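PDB 4Q8R: phosphate ABC transporter, phosphate-binding protein from Clostridium perfringens, which probably captures phosphate outside the cell membrane with high affinity and delivers it to an ABC-type phosphate transporter. Local coordinates for residues E19-A24 / D226-E231; S59-G64 / L71-I76. One frame throughout, in Å; residues are numbered along the deposited sequence.

Interaction 1. Residues E19-A24 / D226-E231; sequences EAEAEA and DFILSE. With ZN (zinc ion), chain D.
Glu21 lies over Ile228 with its aliphatic part and reaches the ring of Phe227 with its carboxylate. Its CG is 3.8 Å from Ile228 CG1. The chain bends at chi2 (-75°), and this fold turns the carboxylate across the helix-helix interface. The two oxygens then part company. Glu21 OE1 approaches Phe227 CE2 at 3.4 Å, while Glu21 OE2 meets the branch methyl Ile228 CG2 at 3.8 Å. The carboxylate and the phenyl ring are nearly perpendicular, 83° apart. The oxygen comes at the ring obliquely. Across this contact the buried carboxylate meets only carbon atoms. Such surroundings would probably favour its neutral form.

Phe227 CG stands anti to the backbone N (chi1 173°), which sends the ring across to helix 15-28. There the ring also meets Ala24, whose CB is 3.8 Å from Phe227 CZ. Both helices belong to the lobe of this periplasmic-binding-protein fold that is built from both ends of the chain: helix 15-28 follows the first strand, and helix 219-229 comes late in the sequence. Helix 231-239 covers the same group of side chains, with Ile236 touching Ala20, Glu21 and Ala24.

Residues 226-231 turn at their end into helix 231-239. Ser230 is the N-cap, and its OG bonds to Gly233 N. Ser230 OG also donates to Phe227 O at 2.6 Å, and Ser230 N donates to the same oxygen at 3.1 Å. Two donors therefore grip this carbonyl and tie the end of one helix to the start of the next. One residue on, Glu231 is exposed. In the conformer described, Glu231 OE2 binds a zinc ion at 2.0 Å, and Asp235 is a further ligand of that metal.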
loop_
_atom_site.group_PDB
_atom_site.type_symbol
_atom_site.label_atom_id
_atom_site.label_comp_id
_atom_site.label_asym_id
_atom_site.label_seq_id
_atom_site.Cartn_x
_atom_site.Cartn_y
_atom_site.Cartn_z
ATOM N N GLU A 19 -0.359 -8.761 10.395
ATOM C CA GLU A 19 -0.794 -10.096 10.837
ATOM C C GLU A 19 0.463 -10.960 11.201
ATOM O O GLU A 19 0.491 -11.669 12.228
ATOM C CB GLU A 19 -1.570 -10.854 9.759
ATOM C CG GLU A 19 -2.918 -10.212 9.348
ATOM C CD GLU A 19 -3.607 -10.961 8.197
ATOM O OE1 GLU A 19 -3.097 -12.031 7.719
ATOM O OE2 GLU A 19 -4.671 -10.488 7.796
ATOM N N ALA A 20 1.493 -10.879 10.377
ATOM C CA ALA A 20 2.731 -11.650 10.641
ATOM C C ALA A 20 3.378 -11.183 11.926
ATOM O O ALA A 20 3.884 -12.007 12.752
ATOM C CB ALA A 20 3.680 -11.492 9.462
ATOM N N GLU A 21 3.401 -9.884 12.128
ATOM C CA GLU A 21 3.910 -9.301 13.359
ATOM C C GLU A 21 3.153 -9.779 14.569
ATOM O O GLU A 21 3.770 -10.157 15.610
ATOM C CB GLU A 21 3.961 -7.767 13.319
ATOM C CG GLU A 21 4.814 -7.117 12.218
ATOM C CD GLU A 21 6.333 -7.185 12.451
ATOM O OE1 GLU A 21 6.786 -7.747 13.489
ATOM O OE2 GLU A 21 7.061 -6.692 11.559
ATOM N N ALA A 22 1.826 -9.805 14.465
ATOM C CA ALA A 22 1.009 -10.217 15.565
ATOM C C ALA A 22 1.261 -11.656 15.918
ATOM O O ALA A 22 1.300 -12.018 17.096
ATOM C CB ALA A 22 -0.506 -9.944 15.260
ATOM N N GLU A 23 1.417 -12.516 14.939
ATOM C CA GLU A 23 1.534 -13.927 15.282
ATOM C C GLU A 23 2.865 -14.147 15.958
ATOM O O GLU A 23 2.994 -14.992 16.866
ATOM C CB GLU A 23 1.397 -14.827 14.050
ATOM C CG GLU A 23 0.016 -14.775 13.359
ATOM C CD GLU A 23 -1.229 -14.787 14.285
ATOM O OE1 GLU A 23 -2.326 -14.189 13.981
ATOM O OE2 GLU A 23 -1.174 -15.403 15.325
ATOM N N ALA A 24 3.877 -13.441 15.510
ATOM C CA ALA A 24 5.217 -13.637 16.106
ATOM C C ALA A 24 5.225 -13.066 17.533
ATOM O O ALA A 24 5.840 -13.645 18.446
ATOM C CB ALA A 24 6.288 -13.028 15.254
ATOM N N ASP A 226 7.102 -1.617 19.702
ATOM C CA ASP A 226 8.533 -1.839 19.972
ATOM C C ASP A 226 8.982 -3.171 19.371
ATOM O O ASP A 226 10.105 -3.287 18.846
ATOM C CB ASP A 226 8.814 -1.739 21.487
ATOM C CG ASP A 226 8.786 -0.273 22.012
ATOM O OD1 ASP A 226 8.857 0.710 21.219
ATOM O OD2 ASP A 226 8.664 -0.111 23.248
ATOM N N PHE A 227 8.108 -4.178 19.416
ATOM C CA PHE A 227 8.459 -5.456 18.809
ATOM C C PHE A 227 8.605 -5.332 17.295
ATOM O O PHE A 227 9.483 -5.891 16.696
ATOM C CB PHE A 227 7.426 -6.492 19.102
ATOM C CG PHE A 227 7.651 -7.753 18.363
ATOM C CD1 PHE A 227 8.623 -8.642 18.797
ATOM C CD2 PHE A 227 6.923 -8.058 17.204
ATOM C CE1 PHE A 227 8.826 -9.830 18.115
ATOM C CE2 PHE A 227 7.143 -9.233 16.510
ATOM C CZ PHE A 227 8.092 -10.125 16.957
ATOM N N ILE A 228 7.689 -4.605 16.667
ATOM C CA ILE A 228 7.753 -4.414 15.206
ATOM C C ILE A 228 9.048 -3.713 14.796
ATOM O O ILE A 228 9.645 -4.003 13.749
ATOM C CB ILE A 228 6.538 -3.623 14.693
ATOM C CG1 ILE A 228 5.261 -4.403 14.902
ATOM C CG2 ILE A 228 6.725 -3.249 13.201
ATOM C CD1 ILE A 228 4.018 -3.519 14.605
ATOM N N LEU A 229 9.530 -2.821 15.663
ATOM C CA LEU A 229 10.742 -2.063 15.388
ATOM C C LEU A 229 12.026 -2.799 15.747
ATOM O O LEU A 229 13.138 -2.343 15.395
ATOM C CB LEU A 229 10.765 -0.732 16.092
ATOM C CG LEU A 229 9.667 0.246 15.683
ATOM C CD1 LEU A 229 9.678 1.450 16.590
ATOM C CD2 LEU A 229 9.826 0.622 14.210
ATOM N N SER A 230 11.861 -3.914 16.456
ATOM C CA SER A 230 12.972 -4.749 16.877
ATOM C C SER A 230 13.593 -5.457 15.706
ATOM O O SER A 230 13.054 -5.436 14.534
ATOM C CB SER A 230 12.526 -5.755 17.943
ATOM O OG SER A 230 11.784 -6.848 17.420
ATOM N N GLU A 231 14.733 -6.101 15.991
ATOM C CA GLU A 231 15.456 -6.766 14.946
ATOM C C GLU A 231 14.527 -7.871 14.333
ATOM O O GLU A 231 14.422 -8.004 13.085
ATOM C CB GLU A 231 16.848 -7.233 15.485
ATOM C CG GLU A 231 17.881 -7.485 14.403
ATOM C CD GLU A 231 17.578 -8.745 13.646
ATOM O OE1 GLU A 231 16.951 -9.616 14.319
ATOM O OE2 GLU A 231 17.946 -8.825 12.413
HETATM ZN ZN ZN D . 17.617 -10.625 11.576
#

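Interaction 2. Residues S59-G64 / L71-I76; sequences SRDLKG and LKEVEI. With ZN (zinc ion), chain F; PO4 (phosphate ion), chain B.
Asp61 swings CG to the side away from its own amide nitrogen (chi1 -159°) and so turns its carboxylate to a zinc ion, and Glu73 extends beyond CG (chi2 166°) to meet the same metal. Asp61 OD1 binds zinc at 2.0 Å and, in the conformer described, Glu73 OE2 at 2.2 Å. The two ligand oxygens, Asp61 OD1 and Glu73 OE2, are 3.1 Å apart; the metal probably offsets their repulsion. Asp61 and Glu73 cross at about a right angle, with their carboxylate planes 40° apart. Glu73 OE1 also forms a salt bridge with Lys67.

Leu62 comes from the opposite direction against the Glu73 chain. Its CD1 lies 3.5 Å from Glu73 CG and also touches Leu71 CB. Ile45 of helix 41-50 backs both leucines. Arg60 NH1 donates to Asp61 O at 3.0 Å, with the acceptor in the guanidinium plane, and forms a salt bridge with Glu66.

At the start of the loop, Ser59 OG donates to phosphate O4 at 2.7 Å. Hydroxyls of Ser11, Thr12, Ser13, Ser41, Ser129 and Thr131 also bind this ion, a gathering of hydroxyls consistent with the anion site of a phosphate-binding protein.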
loop_
_atom_site.group_PDB
_atom_site.type_symbol
_atom_site.label_atom_id
_atom_site.label_comp_id
_atom_site.label_asym_id
_atom_site.label_seq_id
_atom_site.Cartn_x
_atom_site.Cartn_y
_atom_site.Cartn_z
ATOM N N SER A 59 -0.695 3.706 5.059
ATOM C CA SER A 59 0.305 3.491 3.996
ATOM C C SER A 59 0.532 4.787 3.215
ATOM O O SER A 59 0.961 4.808 2.033
ATOM C CB SER A 59 -0.146 2.374 3.097
ATOM O OG SER A 59 -1.324 2.719 2.397
ATOM N N ARG A 60 0.245 5.910 3.874
ATOM C CA ARG A 60 0.589 7.249 3.379
ATOM C C ARG A 60 0.956 8.088 4.596
ATOM O O ARG A 60 0.652 7.680 5.736
ATOM C CB ARG A 60 -0.597 7.931 2.657
ATOM C CG ARG A 60 -1.853 8.028 3.492
ATOM C CD ARG A 60 -2.733 9.113 2.945
ATOM N NE ARG A 60 -4.062 9.143 3.509
ATOM C CZ ARG A 60 -4.406 9.801 4.598
ATOM N NH1 ARG A 60 -3.480 10.482 5.289
ATOM N NH2 ARG A 60 -5.682 9.821 4.964
ATOM N N ASP A 61 1.582 9.225 4.380
ATOM C CA ASP A 61 1.800 10.113 5.490
ATOM C C ASP A 61 0.450 10.683 5.981
ATOM O O ASP A 61 -0.529 10.715 5.241
ATOM C CB ASP A 61 2.684 11.254 5.098
ATOM C CG ASP A 61 3.329 11.876 6.272
ATOM O OD1 ASP A 61 3.068 11.491 7.443
ATOM O OD2 ASP A 61 4.102 12.769 6.037
ATOM N N LEU A 62 0.424 11.167 7.206
ATOM C CA LEU A 62 -0.772 11.852 7.732
ATOM C C LEU A 62 -0.956 13.175 7.047
ATOM O O LEU A 62 0.019 13.819 6.632
ATOM C CB LEU A 62 -0.615 12.142 9.224
ATOM C CG LEU A 62 -0.552 10.962 10.163
ATOM C CD1 LEU A 62 -0.617 11.433 11.607
ATOM C CD2 LEU A 62 -1.727 10.040 9.838
ATOM N N LYS A 63 -2.204 13.589 6.949
ATOM C CA LYS A 63 -2.515 14.966 6.562
ATOM C C LYS A 63 -2.357 15.851 7.793
ATOM O O LYS A 63 -2.462 15.385 8.928
ATOM C CB LYS A 63 -3.915 15.031 6.015
ATOM C CG LYS A 63 -4.145 14.132 4.771
ATOM C CD LYS A 63 -5.631 14.019 4.487
ATOM C CE LYS A 63 -6.019 13.040 3.382
ATOM N NZ LYS A 63 -6.510 13.769 2.211
ATOM N N GLY A 64 -2.109 17.131 7.566
ATOM C CA GLY A 64 -1.898 18.086 8.659
ATOM C C GLY A 64 -3.055 18.052 9.659
ATOM O O GLY A 64 -2.882 18.148 10.875
ATOM N N LEU A 71 -2.154 12.980 16.792
ATOM C CA LEU A 71 -1.607 11.657 16.457
ATOM C C LEU A 71 -0.103 11.654 16.375
ATOM O O LEU A 71 0.473 12.506 15.739
ATOM C CB LEU A 71 -2.188 11.112 15.150
ATOM C CG LEU A 71 -3.663 10.703 15.060
ATOM C CD1 LEU A 71 -3.968 10.352 13.586
ATOM C CD2 LEU A 71 -4.018 9.562 16.007
ATOM N N LYS A 72 0.528 10.728 17.110
ATOM C CA LYS A 72 1.942 10.433 16.962
ATOM C C LYS A 72 2.080 9.446 15.809
ATOM O O LYS A 72 1.186 8.654 15.556
ATOM C CB LYS A 72 2.448 9.806 18.254
ATOM C CG LYS A 72 2.351 10.735 19.483
ATOM C CD LYS A 72 3.002 12.106 19.243
ATOM C CE LYS A 72 3.130 12.966 20.517
ATOM N NZ LYS A 72 4.140 12.444 21.499
ATOM N N GLU A 73 3.212 9.506 15.123
ATOM C CA GLU A 73 3.485 8.552 14.076
ATOM C C GLU A 73 4.735 7.782 14.296
ATOM O O GLU A 73 5.761 8.299 14.792
ATOM C CB GLU A 73 3.595 9.262 12.749
ATOM C CG GLU A 73 2.588 10.354 12.625
ATOM C CD GLU A 73 2.950 11.231 11.480
ATOM O OE1 GLU A 73 3.057 12.449 11.681
ATOM O OE2 GLU A 73 3.220 10.680 10.395
ATOM N N VAL A 74 4.670 6.517 13.943
ATOM C CA VAL A 74 5.865 5.651 14.007
ATOM C C VAL A 74 5.981 4.969 12.630
ATOM O O VAL A 74 5.106 4.175 12.250
ATOM C CB VAL A 74 5.747 4.572 15.112
ATOM C CG1 VAL A 74 6.882 3.604 15.052
ATOM C CG2 VAL A 74 5.689 5.223 16.459
ATOM N N GLU A 75 7.076 5.242 11.934
ATOM C CA GLU A 75 7.349 4.566 10.710
ATOM C C GLU A 75 7.783 3.117 11.054
ATOM O O GLU A 75 8.788 2.910 11.778
ATOM C CB GLU A 75 8.395 5.354 9.929
ATOM C CG GLU A 75 8.670 4.883 8.542
ATOM C CD GLU A 75 9.684 5.782 7.774
ATOM O OE1 GLU A 75 9.677 7.033 7.945
ATOM O OE2 GLU A 75 10.491 5.246 6.969
ATOM N N ILE A 76 7.080 2.118 10.522
ATOM C CA ILE A 76 7.433 0.697 10.741
ATOM C C ILE A 76 8.076 -0.062 9.567
ATOM O O ILE A 76 8.690 -1.114 9.764
ATOM C CB ILE A 76 6.256 -0.147 11.241
ATOM C CG1 ILE A 76 5.096 -0.131 10.240
ATOM C CG2 ILE A 76 5.750 0.346 12.579
ATOM C CD1 ILE A 76 3.943 -1.082 10.617
HETATM ZN ZN ZN F . 3.954 12.266 9.083
HETATM P P PO4 B . -4.408 1.107 1.688
HETATM O O1 PO4 B . -4.733 2.344 2.540
HETATM O O2 PO4 B . -5.442 0.018 1.881
HETATM O O3 PO4 B . -4.187 1.511 0.237
HETATM O O4 PO4 B . -3.015 0.578 2.169
HETATM O O HOH W 1 5.335 11.372 8.470
#

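Interaction 1 is a buried helix-to-helix contact, whereas interaction 2 joins a loop to a strand and is only partly buried. Their centres are about 18 Å apart, and interaction 2 is nested within the chain loop that interaction 1 closes. They meet directly where helix 219-229 lies on strand 71-86: Ile228 packs on Ile76, and Leu229 on Val74. Gln234 of helix 231-239 bonds to the carbonyls of both Ile228 and Ile76. Zinc plays a different part in each. One zinc ion bridges the two segments of interaction 2. A different zinc ion sits on Glu231, at one end of interaction 1, away from the packed side chains.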